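Local atomic coordinates of ribokinase (Staphylococcus aureus, PDB entry 3RY7), a protein that catalyses the ATP- and magnesium-dependent phosphorylation of ribose at O-5 to give D-ribose 5-phosphate, and is activated by monovalent cations. Residues E191-I196 against N209-I214; A167-L172 against E187-L192; T2-I7 against Q54-F59; A134-A139 against G159-L164; G9-D14 against T61-D66. All blocks are in the same frame, centred on the assembly; numbering follows the deposited sequence.

Contact 1 (E191-I196 against N209-I214); sequences ELLSGI and NYFLSI
Two successive helices of the pfkB-type kinase, 187-194 and 201-213, meet near their C-terminal ends, where L193 and S194 meet the rings of Y210 and F211. The nearest CA pair is S194 and Y210, 6.2 Å apart. Y210 swings its ring away from its own backbone N (chi1 168°), and this lays one ring face against the helix backbone: S194 CA lies 4.1 Å from the ring centroid and 21° off the normal, a CH-pi contact displaced toward the rim. F211 is met differently. L193 CB comes up to the edge of that ring, close to its plane, 3.8 Å from F211 CZ, and the two side chains cross at about a right angle. I183, on strand 182-183, touches both L193 and F211. Beyond the rings, a water donates to L193 O over 3.1 Å and lies 2.6 Å from Y210 OH. The helix end is closed by an ST turn, S194 OG accepting from I196 N at 2.8 Å, with G195 at positive phi between them. No direct hydrogen bond joins the segments, so the contact is essentially apolar and CH-pi in character, while a single water links the phenol to a carbonyl of the last helical turn.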
# COMPACT_ATOMS: atom_id res chain seq x y z
N GLU A 191 29.38 -2.45 15.09
CA GLU A 191 30.34 -3.49 15.53
C GLU A 191 31.46 -3.77 14.55
O GLU A 191 32.52 -4.13 14.94
CB GLU A 191 29.63 -4.82 15.80
CG GLU A 191 28.38 -4.69 16.62
CD GLU A 191 27.57 -5.97 16.68
OE1 GLU A 191 28.16 -7.07 16.41
OE2 GLU A 191 26.36 -5.87 17.01
N LEU A 192 31.21 -3.61 13.27
CA LEU A 192 32.25 -3.79 12.27
C LEU A 192 33.26 -2.64 12.35
O LEU A 192 34.45 -2.81 12.09
CB LEU A 192 31.66 -3.88 10.86
CG LEU A 192 32.69 -3.83 9.74
CD1 LEU A 192 33.67 -5.01 9.83
CD2 LEU A 192 32.02 -3.78 8.37
N LEU A 193 32.76 -1.46 12.70
CA LEU A 193 33.62 -0.29 12.78
C LEU A 193 34.36 -0.20 14.12
O LEU A 193 35.55 0.12 14.16
CB LEU A 193 32.81 0.99 12.51
CG LEU A 193 32.17 1.14 11.12
CD1 LEU A 193 31.46 2.49 11.00
CD2 LEU A 193 33.20 0.99 10.02
N SER A 194 33.66 -0.48 15.22
CA SER A 194 34.22 -0.35 16.56
C SER A 194 34.93 -1.62 17.02
O SER A 194 35.84 -1.56 17.85
CB SER A 194 33.13 -0.03 17.56
OG SER A 194 32.35 -1.19 17.80
N GLY A 195 34.50 -2.77 16.50
CA GLY A 195 35.01 -4.05 16.96
C GLY A 195 34.22 -4.52 18.16
O GLY A 195 34.45 -5.61 18.68
N ILE A 196 33.27 -3.69 18.59
CA ILE A 196 32.47 -3.94 19.80
C ILE A 196 31.01 -4.25 19.50
O ILE A 196 30.29 -3.39 18.99
CB ILE A 196 32.45 -2.71 20.73
CG1 ILE A 196 33.86 -2.28 21.10
CG2 ILE A 196 31.63 -3.02 21.97
CD1 ILE A 196 33.90 -0.93 21.77
N ASN A 209 31.83 5.74 22.52
CA ASN A 209 33.13 6.22 22.98
C ASN A 209 34.22 5.99 21.96
O ASN A 209 35.14 6.80 21.81
CB ASN A 209 33.50 5.60 24.33
CG ASN A 209 32.86 6.34 25.50
OD1 ASN A 209 32.64 7.55 25.44
ND2 ASN A 209 32.56 5.60 26.57
N TYR A 210 34.12 4.87 21.26
CA TYR A 210 35.02 4.62 20.15
C TYR A 210 34.87 5.72 19.11
O TYR A 210 35.87 6.33 18.73
CB TYR A 210 34.76 3.26 19.50
CG TYR A 210 35.51 3.18 18.20
CD1 TYR A 210 34.86 3.37 16.99
CD2 TYR A 210 36.89 2.98 18.18
CE1 TYR A 210 35.55 3.32 15.79
CE2 TYR A 210 37.60 2.94 16.99
CZ TYR A 210 36.92 3.11 15.80
OH TYR A 210 37.60 3.07 14.60
N PHE A 211 33.64 5.98 18.66
CA PHE A 211 33.44 6.99 17.62
C PHE A 211 33.85 8.40 18.05
O PHE A 211 34.50 9.12 17.29
CB PHE A 211 32.01 6.96 17.03
CG PHE A 211 31.70 5.68 16.32
CD1 PHE A 211 32.44 5.29 15.21
CD2 PHE A 211 30.71 4.83 16.78
CE1 PHE A 211 32.19 4.11 14.57
CE2 PHE A 211 30.46 3.64 16.14
CZ PHE A 211 31.20 3.28 15.03
N LEU A 212 33.47 8.78 19.26
CA LEU A 212 33.88 10.07 19.79
C LEU A 212 35.40 10.18 19.81
O LEU A 212 35.96 11.23 19.48
CB LEU A 212 33.31 10.29 21.19
CG LEU A 212 31.79 10.45 21.25
CD1 LEU A 212 31.28 10.14 22.66
CD2 LEU A 212 31.36 11.84 20.79
N SER A 213 36.08 9.10 20.17
CA SER A 213 37.53 9.17 20.33
C SER A 213 38.23 9.41 18.99
O SER A 213 39.35 9.93 18.95
CB SER A 213 38.10 7.92 21.01
OG SER A 213 38.30 6.86 20.09
N ILE A 214 37.58 9.05 17.89
CA ILE A 214 38.21 9.24 16.59
C ILE A 214 37.72 10.49 15.88
O ILE A 214 38.02 10.72 14.70
CB ILE A 214 38.13 7.97 15.70
CG1 ILE A 214 36.68 7.60 15.38
CG2 ILE A 214 38.86 6.80 16.38
CD1 ILE A 214 36.60 6.42 14.43
O HOH W 1 36.55 2.34 12.31

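Contact 2 (A167-L172 against E187-L192); sequences APAKAL and ETEAEL
Loop 167-172 passes helix 187-194 without any direct hydrogen bond, coming nearest where A169 CA is 5.0 Å from E189 CA, just after the cis peptide that precedes P168. The methyl of A169 points at the helix and touches two side chains one turn apart: A169 CB is 3.7 Å from E189 CG and 3.5 Å from L192 CD2. L192 holds CG opposite its backbone N (chi1 170°), and the same CD2 reaches along the loop to K170 N at 3.4 Å. E189 bends at chi2 (141°), which carries its carboxylate out from the helix, back toward its N-terminal end, with E189 OE2 3.1 Å from A167 CB. That oxygen also accepts from a water at 3.2 Å, which in turn receives a weak bond from A169 N. K170 NZ instead bonds L141 O. E189 N is bonded to N186 OD1; N186 is assigned to the ATP site and K42, touched by A167, to the substrate site. N186 and E189 match the NXXE signature of pfkB kinases, implicated in relatives in magnesium and phosphate binding, here packed against the loop at the C-terminal end of strand 161-165, an inner strand of the central, mostly parallel sheet.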
# COMPACT_ATOMS: atom_id res chain seq x y z
N ALA A 167 26.36 2.14 5.50
CA ALA A 167 25.61 0.97 5.06
C ALA A 167 25.69 0.88 3.54
O ALA A 167 25.64 1.90 2.86
CB ALA A 167 24.13 1.10 5.48
N PRO A 168 25.88 -0.32 3.01
CA PRO A 168 26.09 -1.55 3.77
C PRO A 168 27.45 -1.54 4.48
O PRO A 168 28.38 -0.85 4.03
CB PRO A 168 26.08 -2.63 2.68
CG PRO A 168 26.65 -1.91 1.48
CD PRO A 168 26.05 -0.54 1.56
N ALA A 169 27.55 -2.30 5.56
CA ALA A 169 28.76 -2.35 6.37
C ALA A 169 30.01 -2.58 5.54
O ALA A 169 30.06 -3.45 4.68
CB ALA A 169 28.63 -3.43 7.43
N LYS A 170 31.03 -1.77 5.81
CA LYS A 170 32.36 -2.04 5.29
C LYS A 170 33.40 -1.22 6.06
O LYS A 170 33.05 -0.27 6.75
CB LYS A 170 32.43 -1.81 3.77
CG LYS A 170 31.95 -0.46 3.29
CD LYS A 170 32.05 -0.33 1.76
CE LYS A 170 30.86 -0.96 1.04
NZ LYS A 170 30.79 -0.56 -0.40
N ALA A 171 34.66 -1.63 5.97
CA ALA A 171 35.72 -0.95 6.68
C ALA A 171 35.96 0.43 6.06
O ALA A 171 35.94 0.59 4.84
CB ALA A 171 37.00 -1.77 6.64
N LEU A 172 36.18 1.43 6.91
CA LEU A 172 36.45 2.78 6.45
C LEU A 172 37.89 3.20 6.79
O LEU A 172 38.42 2.81 7.83
CB LEU A 172 35.47 3.75 7.11
CG LEU A 172 33.99 3.31 7.12
CD1 LEU A 172 33.16 4.34 7.83
CD2 LEU A 172 33.47 3.08 5.71
N GLU A 187 23.22 -1.76 14.35
CA GLU A 187 24.02 -2.53 15.31
C GLU A 187 25.14 -3.29 14.63
O GLU A 187 26.24 -3.44 15.17
CB GLU A 187 23.15 -3.51 16.08
CG GLU A 187 22.10 -2.84 16.92
CD GLU A 187 20.91 -3.73 17.17
OE1 GLU A 187 21.10 -4.87 17.68
OE2 GLU A 187 19.78 -3.29 16.86
N THR A 188 24.84 -3.78 13.44
CA THR A 188 25.81 -4.60 12.72
C THR A 188 26.95 -3.73 12.20
O THR A 188 28.12 -4.12 12.27
CB THR A 188 25.13 -5.36 11.57
OG1 THR A 188 23.88 -5.89 12.02
CG2 THR A 188 26.02 -6.47 11.08
N GLU A 189 26.59 -2.55 11.69
CA GLU A 189 27.57 -1.60 11.15
C GLU A 189 28.46 -1.01 12.26
O GLU A 189 29.66 -0.84 12.07
CB GLU A 189 26.86 -0.50 10.36
CG GLU A 189 26.31 -0.99 9.01
CD GLU A 189 24.94 -0.42 8.64
OE1 GLU A 189 24.49 0.59 9.23
OE2 GLU A 189 24.31 -1.00 7.73
N ALA A 190 27.86 -0.72 13.41
CA ALA A 190 28.60 -0.23 14.56
C ALA A 190 29.73 -1.20 14.94
O ALA A 190 30.89 -0.79 15.09
CB ALA A 190 27.68 -0.02 15.73
N GLU A 191 29.38 -2.45 15.09
CA GLU A 191 30.34 -3.49 15.53
C GLU A 191 31.46 -3.77 14.55
O GLU A 191 32.52 -4.13 14.94
CB GLU A 191 29.63 -4.82 15.80
CG GLU A 191 28.38 -4.69 16.62
CD GLU A 191 27.57 -5.97 16.68
OE1 GLU A 191 28.16 -7.07 16.41
OE2 GLU A 191 26.36 -5.87 17.01
N LEU A 192 31.21 -3.61 13.27
CA LEU A 192 32.25 -3.79 12.27
C LEU A 192 33.26 -2.64 12.35
O LEU A 192 34.45 -2.81 12.09
CB LEU A 192 31.66 -3.88 10.86
CG LEU A 192 32.69 -3.83 9.74
CD1 LEU A 192 33.67 -5.01 9.83
CD2 LEU A 192 32.02 -3.78 8.37
O HOH W 2 24.88 -3.98 6.86

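Contact 3 (T2-I7 against Q54-F59); sequences TNKVVI and QADTTF
The ring of F59 offers its edge to I7: I7 O lies near the ring plane, 3.3 Å from F59 CD1, and I7 CG2 is 3.9 Å from F59 CE1. CG of F59 stands opposite its backbone N (chi1 -174°), which brings this rim over the neighbouring strand; outside the contact the ring meets that of F76 roughly perpendicularly. Strand segments 4-7 and 56-59 run parallel, 18° between directions and 4.7 Å between axes at closest approach. V5 uses both its N-H and its C=O toward strand 56-59, V5 N to D56 O at 2.8 Å (173° at the hydrogen) and T58 N to V5 O at 3.0 Å. I7 N bonds to T58 O at 2.9 Å, and D56 N to N3 O at 2.8 Å. On one sheet face K4 and D56 lie alongside, K4 CG 3.7 Å from D56 CB, followed by V6 beside T58. The other face carries V5, T57, I7 and F59, and there helix 42-52 packs on I7, T57 and F59. Registered parallel strands with a helix laid over them are the hallmark of the Rossmann-like alpha/beta core of ribokinases, where 4-8 and 56-64 are neighbours.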
# COMPACT_ATOMS: atom_id res chain seq x y z
N THR A 2 13.49 25.11 7.55
CA THR A 2 13.86 24.12 6.52
C THR A 2 15.36 24.04 6.24
O THR A 2 15.98 25.02 5.83
CB THR A 2 13.14 24.39 5.17
OG1 THR A 2 13.57 25.65 4.63
CG2 THR A 2 11.63 24.39 5.37
N ASN A 3 15.92 22.85 6.43
CA ASN A 3 17.33 22.59 6.14
C ASN A 3 17.63 22.50 4.64
O ASN A 3 16.80 22.05 3.86
CB ASN A 3 17.76 21.27 6.80
CG ASN A 3 17.77 21.36 8.30
OD1 ASN A 3 17.87 22.44 8.87
ND2 ASN A 3 17.67 20.21 8.96
N LYS A 4 18.82 22.94 4.24
CA LYS A 4 19.35 22.64 2.92
C LYS A 4 20.15 21.35 3.02
O LYS A 4 21.12 21.26 3.78
CB LYS A 4 20.24 23.77 2.40
CG LYS A 4 19.46 24.94 1.80
CD LYS A 4 20.36 26.14 1.52
CE LYS A 4 20.74 26.86 2.82
NZ LYS A 4 21.62 28.04 2.58
N VAL A 5 19.71 20.34 2.27
CA VAL A 5 20.29 19.02 2.39
C VAL A 5 20.79 18.55 1.02
O VAL A 5 20.06 18.61 0.03
CB VAL A 5 19.26 18.01 2.98
CG1 VAL A 5 19.83 16.61 3.03
CG2 VAL A 5 18.81 18.46 4.37
N VAL A 6 22.06 18.14 0.96
CA VAL A 6 22.58 17.46 -0.22
C VAL A 6 22.75 16.02 0.14
O VAL A 6 23.36 15.70 1.16
CB VAL A 6 23.97 18.02 -0.66
CG1 VAL A 6 24.59 17.13 -1.73
CG2 VAL A 6 23.85 19.45 -1.17
N ILE A 7 22.19 15.14 -0.68
CA ILE A 7 22.43 13.71 -0.55
C ILE A 7 23.45 13.28 -1.60
O ILE A 7 23.33 13.62 -2.77
CB ILE A 7 21.13 12.88 -0.70
CG1 ILE A 7 20.04 13.41 0.25
CG2 ILE A 7 21.37 11.42 -0.44
CD1 ILE A 7 20.37 13.24 1.75
N GLN A 54 10.20 18.10 3.11
CA GLN A 54 10.30 19.51 2.72
C GLN A 54 11.64 20.21 3.01
O GLN A 54 11.72 21.45 3.03
CB GLN A 54 9.11 20.30 3.26
CG GLN A 54 7.79 19.66 2.88
CD GLN A 54 6.61 20.60 3.03
OE1 GLN A 54 6.76 21.82 2.99
NE2 GLN A 54 5.42 20.02 3.19
N ALA A 55 12.69 19.42 3.22
CA ALA A 55 14.04 19.96 3.21
C ALA A 55 14.36 20.40 1.78
O ALA A 55 13.85 19.82 0.82
CB ALA A 55 15.03 18.92 3.71
N ASP A 56 15.16 21.46 1.66
CA ASP A 56 15.67 21.91 0.37
C ASP A 56 16.67 20.87 -0.12
O ASP A 56 17.83 20.86 0.32
CB ASP A 56 16.43 23.23 0.58
CG ASP A 56 15.81 24.39 -0.16
OD1 ASP A 56 16.45 24.87 -1.12
OD2 ASP A 56 14.71 24.83 0.24
N THR A 57 16.24 19.99 -1.02
CA THR A 57 17.06 18.83 -1.38
C THR A 57 17.72 18.85 -2.76
O THR A 57 17.10 19.19 -3.76
CB THR A 57 16.26 17.53 -1.27
OG1 THR A 57 15.50 17.54 -0.06
CG2 THR A 57 17.20 16.31 -1.31
N THR A 58 19.00 18.46 -2.77
CA THR A 58 19.76 18.26 -3.99
C THR A 58 20.37 16.87 -3.90
O THR A 58 20.85 16.47 -2.83
CB THR A 58 20.88 19.31 -4.10
OG1 THR A 58 20.30 20.61 -4.09
CG2 THR A 58 21.68 19.12 -5.38
N PHE A 59 20.33 16.11 -4.99
CA PHE A 59 20.79 14.72 -4.99
C PHE A 59 21.89 14.55 -6.02
O PHE A 59 21.68 14.79 -7.21
CB PHE A 59 19.62 13.77 -5.29
CG PHE A 59 19.96 12.31 -5.19
CD1 PHE A 59 20.97 11.87 -4.35
CD2 PHE A 59 19.26 11.37 -5.92
CE1 PHE A 59 21.27 10.51 -4.24
CE2 PHE A 59 19.55 10.02 -5.82
CZ PHE A 59 20.55 9.59 -4.98

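Contact 4 (A134-A139 against G159-L164); sequences ADFVVA and GVTTVL
F136 turns its ring opposite its own carbonyl carbon (chi1 -59°), and T161, placed beside it on the same sheet face, sends CG2 opposite its backbone N; the two side chains then run the same way, with F136 CD1 3.6 Å from T161 CB. V163 has an off-rotamer, nearly eclipsed chi1 of 9°, perhaps strained: V163 CG2 packs 3.8 Å from V138 CG1, while V163 CG1 sits against V137 O at 3.5 Å. On the reverse face V137 CG1, wedged between its own backbone N and carbonyl carbon, lies 4.0 Å from T162 CG2. The backbones are zipped in parallel register. T161 N to D135 O is the longest of the four bonds, 3.2 Å, its donor 36° out of the carbonyl plane. V137 N to T161 O (3.1 Å), V163 N to V137 O (2.9 Å) and A139 N to V163 O (3.0 Å) follow in normal strand fashion. Polar side chains find partners beyond the pair: T161 OG1 binds K266 NZ, and T162 OG1 binds L179 O and D181 N. The strands are the two arms of a beta-alpha-beta crossover, whose helix 145-157 covers the face of V137, A139 and T162. Helix 252-263 packs on F136 and V138 from the opposite face, while strand 4-8 continues the sheet along the far edge of 136-140.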
# COMPACT_ATOMS: atom_id res chain seq x y z
N ALA A 134 25.03 24.02 1.49
CA ALA A 134 24.18 23.12 2.26
C ALA A 134 24.36 23.28 3.78
O ALA A 134 25.41 23.72 4.24
CB ALA A 134 24.44 21.67 1.86
N ASP A 135 23.33 22.90 4.53
CA ASP A 135 23.45 22.71 5.98
C ASP A 135 24.00 21.32 6.32
O ASP A 135 24.79 21.16 7.26
CB ASP A 135 22.09 22.91 6.64
CG ASP A 135 21.56 24.32 6.44
OD1 ASP A 135 22.35 25.27 6.70
OD2 ASP A 135 20.38 24.48 6.02
N PHE A 136 23.56 20.32 5.56
CA PHE A 136 24.03 18.94 5.75
C PHE A 136 24.29 18.29 4.41
O PHE A 136 23.59 18.53 3.43
CB PHE A 136 22.98 18.08 6.48
CG PHE A 136 22.59 18.60 7.84
CD1 PHE A 136 23.19 18.10 8.99
CD2 PHE A 136 21.61 19.57 7.98
CE1 PHE A 136 22.83 18.57 10.24
CE2 PHE A 136 21.24 20.04 9.23
CZ PHE A 136 21.85 19.54 10.36
N VAL A 137 25.31 17.44 4.39
CA VAL A 137 25.47 16.51 3.29
C VAL A 137 25.42 15.09 3.86
O VAL A 137 26.07 14.80 4.87
CB VAL A 137 26.78 16.79 2.49
CG1 VAL A 137 27.91 17.08 3.42
CG2 VAL A 137 27.11 15.62 1.59
N VAL A 138 24.64 14.22 3.22
CA VAL A 138 24.45 12.85 3.71
C VAL A 138 24.92 11.85 2.66
O VAL A 138 24.51 11.94 1.51
CB VAL A 138 22.95 12.56 4.00
CG1 VAL A 138 22.78 11.19 4.68
CG2 VAL A 138 22.34 13.67 4.84
N ALA A 139 25.74 10.89 3.07
CA ALA A 139 26.21 9.87 2.15
C ALA A 139 25.93 8.48 2.71
O ALA A 139 25.75 8.33 3.91
CB ALA A 139 27.70 10.02 1.90
N GLY A 159 32.38 24.53 6.69
CA GLY A 159 31.47 24.54 7.84
C GLY A 159 30.15 23.78 7.66
O GLY A 159 29.21 23.95 8.43
N VAL A 160 30.09 22.92 6.65
CA VAL A 160 28.88 22.14 6.38
C VAL A 160 28.93 20.80 7.14
O VAL A 160 29.94 20.09 7.08
CB VAL A 160 28.68 21.91 4.87
CG1 VAL A 160 27.47 21.01 4.61
CG2 VAL A 160 28.54 23.26 4.16
N THR A 161 27.87 20.49 7.89
CA THR A 161 27.81 19.26 8.70
C THR A 161 27.77 17.98 7.86
O THR A 161 26.93 17.84 6.97
CB THR A 161 26.57 19.29 9.62
OG1 THR A 161 26.61 20.48 10.41
CG2 THR A 161 26.55 18.07 10.54
N THR A 162 28.68 17.05 8.13
CA THR A 162 28.69 15.80 7.39
C THR A 162 28.00 14.65 8.14
O THR A 162 28.20 14.47 9.33
CB THR A 162 30.10 15.36 7.03
OG1 THR A 162 30.86 15.15 8.23
CG2 THR A 162 30.77 16.41 6.15
N VAL A 163 27.20 13.87 7.42
CA VAL A 163 26.56 12.72 8.02
C VAL A 163 26.68 11.46 7.17
O VAL A 163 26.29 11.43 6.00
CB VAL A 163 25.10 13.02 8.51
CG1 VAL A 163 24.62 14.40 8.05
CG2 VAL A 163 24.15 11.92 8.13
N LEU A 164 27.28 10.43 7.76
CA LEU A 164 27.50 9.18 7.05
C LEU A 164 26.64 8.07 7.63
O LEU A 164 26.70 7.77 8.83
CB LEU A 164 28.97 8.75 7.11
CG LEU A 164 29.25 7.37 6.48
CD1 LEU A 164 29.04 7.42 4.99
CD2 LEU A 164 30.64 6.87 6.81

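Contact 5 (G9-D14 against T61-D66); sequences GSTNVD and TKIGTD
T61 and T11 form the tight part of this contact, hydroxyl to hydroxyl, while on the looser side one water sits beside this cluster on the same G9 carbonyl and a second lies farther along. T61 places OG1 opposite its backbone N (chi1 -169°), directed at the other segment: T61 OG1 donates to G9 O at 2.7 Å and accepts from T11 OG1 at 2.9 Å. The two threonine side chains cross at about a right angle, and T11 CB rests on I63 CG2 at 3.9 Å, the apolar flank of the same cluster. The first water donates to G9 O at 2.9 Å and accepts from K62 N at 2.8 Å; the second donates to T11 O and to K62 O, each at 2.9 Å. Both join backbone to backbone where direct sheet bonds are absent. S10 OG, on the other side of segment 9-14, binds E142 OE1, and N12, V13, D14 and E142 are assigned to the substrate site. The chemistry implies a buried, directed chain of hydrogen bonds, T11 OG1 to T61 OG1 to G9 O, with G9 O gripped by both a hydroxyl and a water, which probably helps hold the chain just ahead of N12-D14.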
# COMPACT_ATOMS: atom_id res chain seq x y z
N GLY A 9 24.73 9.82 -3.06
CA GLY A 9 24.52 8.39 -2.98
C GLY A 9 23.93 7.70 -4.19
O GLY A 9 23.94 8.24 -5.31
N SER A 10 23.43 6.50 -3.96
CA SER A 10 23.09 5.57 -5.02
C SER A 10 21.65 5.71 -5.53
O SER A 10 20.73 6.04 -4.78
CB SER A 10 23.29 4.15 -4.51
OG SER A 10 22.44 3.91 -3.39
N THR A 11 21.48 5.43 -6.81
CA THR A 11 20.15 5.20 -7.37
C THR A 11 20.16 3.81 -7.98
O THR A 11 21.06 3.47 -8.76
CB THR A 11 19.80 6.23 -8.46
OG1 THR A 11 19.72 7.53 -7.86
CG2 THR A 11 18.45 5.89 -9.10
N ASN A 12 19.17 2.99 -7.59
CA ASN A 12 19.09 1.62 -8.06
C ASN A 12 17.74 1.37 -8.72
O ASN A 12 16.74 1.96 -8.32
CB ASN A 12 19.21 0.63 -6.89
CG ASN A 12 20.64 0.44 -6.41
OD1 ASN A 12 21.60 0.75 -7.12
ND2 ASN A 12 20.79 -0.11 -5.20
N VAL A 13 17.70 0.49 -9.71
CA VAL A 13 16.42 -0.05 -10.14
C VAL A 13 16.27 -1.42 -9.49
O VAL A 13 17.02 -2.34 -9.78
CB VAL A 13 16.30 -0.12 -11.67
CG1 VAL A 13 14.98 -0.78 -12.07
CG2 VAL A 13 16.41 1.29 -12.27
N ASP A 14 15.31 -1.53 -8.57
CA ASP A 14 15.04 -2.80 -7.89
C ASP A 14 14.14 -3.71 -8.74
O ASP A 14 13.03 -3.34 -9.08
CB ASP A 14 14.35 -2.54 -6.55
CG ASP A 14 15.24 -1.80 -5.55
OD1 ASP A 14 16.46 -1.64 -5.80
OD2 ASP A 14 14.70 -1.40 -4.50
N THR A 61 23.97 11.88 -7.75
CA THR A 61 23.91 10.45 -7.94
C THR A 61 24.38 10.18 -9.36
O THR A 61 24.38 11.09 -10.20
CB THR A 61 22.48 9.93 -7.69
OG1 THR A 61 22.48 8.50 -7.62
CG2 THR A 61 21.53 10.40 -8.77
N LYS A 62 24.83 8.97 -9.62
CA LYS A 62 25.35 8.62 -10.94
C LYS A 62 24.63 7.40 -11.49
O LYS A 62 24.74 6.30 -10.94
CB LYS A 62 26.85 8.37 -10.87
CG LYS A 62 27.55 8.38 -12.23
CD LYS A 62 29.05 8.17 -12.06
CE LYS A 62 29.85 8.45 -13.34
NZ LYS A 62 31.33 8.20 -13.10
N ILE A 63 23.90 7.60 -12.58
CA ILE A 63 23.24 6.52 -13.28
C ILE A 63 23.87 6.31 -14.65
O ILE A 63 24.80 7.03 -15.06
CB ILE A 63 21.77 6.81 -13.49
CG1 ILE A 63 21.59 8.09 -14.30
CG2 ILE A 63 21.07 6.92 -12.13
CD1 ILE A 63 20.14 8.56 -14.40
N GLY A 64 23.37 5.31 -15.37
CA GLY A 64 23.88 5.01 -16.68
C GLY A 64 23.14 5.82 -17.74
O GLY A 64 22.29 6.66 -17.42
N THR A 65 23.47 5.55 -18.99
CA THR A 65 22.81 6.18 -20.12
C THR A 65 21.81 5.19 -20.73
O THR A 65 21.37 5.35 -21.87
CB THR A 65 23.84 6.63 -21.17
OG1 THR A 65 24.71 5.53 -21.49
CG2 THR A 65 24.68 7.80 -20.62
N ASP A 66 21.44 4.18 -19.95
CA ASP A 66 20.51 3.15 -20.40
C ASP A 66 19.04 3.54 -20.20
O ASP A 66 18.15 2.87 -20.71
CB ASP A 66 20.83 1.78 -19.76
CG ASP A 66 20.97 1.86 -18.24
OD1 ASP A 66 21.38 0.85 -17.63
OD2 ASP A 66 20.69 2.93 -17.67
O HOH W 3 25.43 7.17 -7.54
O HOH W 4 23.13 3.95 -10.71

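Contacts 3 and 4 are neighbours in the nine-stranded sheet, centres 10 Å apart, because strands 4-8 and 136-140 lie side by side: V6 O is 2.8 Å from V138 N. Contact 5 shares strand 56-64 with contact 3, and their segments alternate along the chain. Contact 4 follows, then contact 2, whose second segment overlaps the first of contact 1 at E191-L192 on helix 187-194. Contact 2 touches contact 4 through L172 and L164. Contacts 1 and 5, centres 31 Å apart, lie across the chain's centre, from the helix pair 187-194/201-213 to the strand carrying N12-D14. Contacts 3 and 4 thus build the sheet core, while 2 and 5 lie near its assigned ATP and substrate residues.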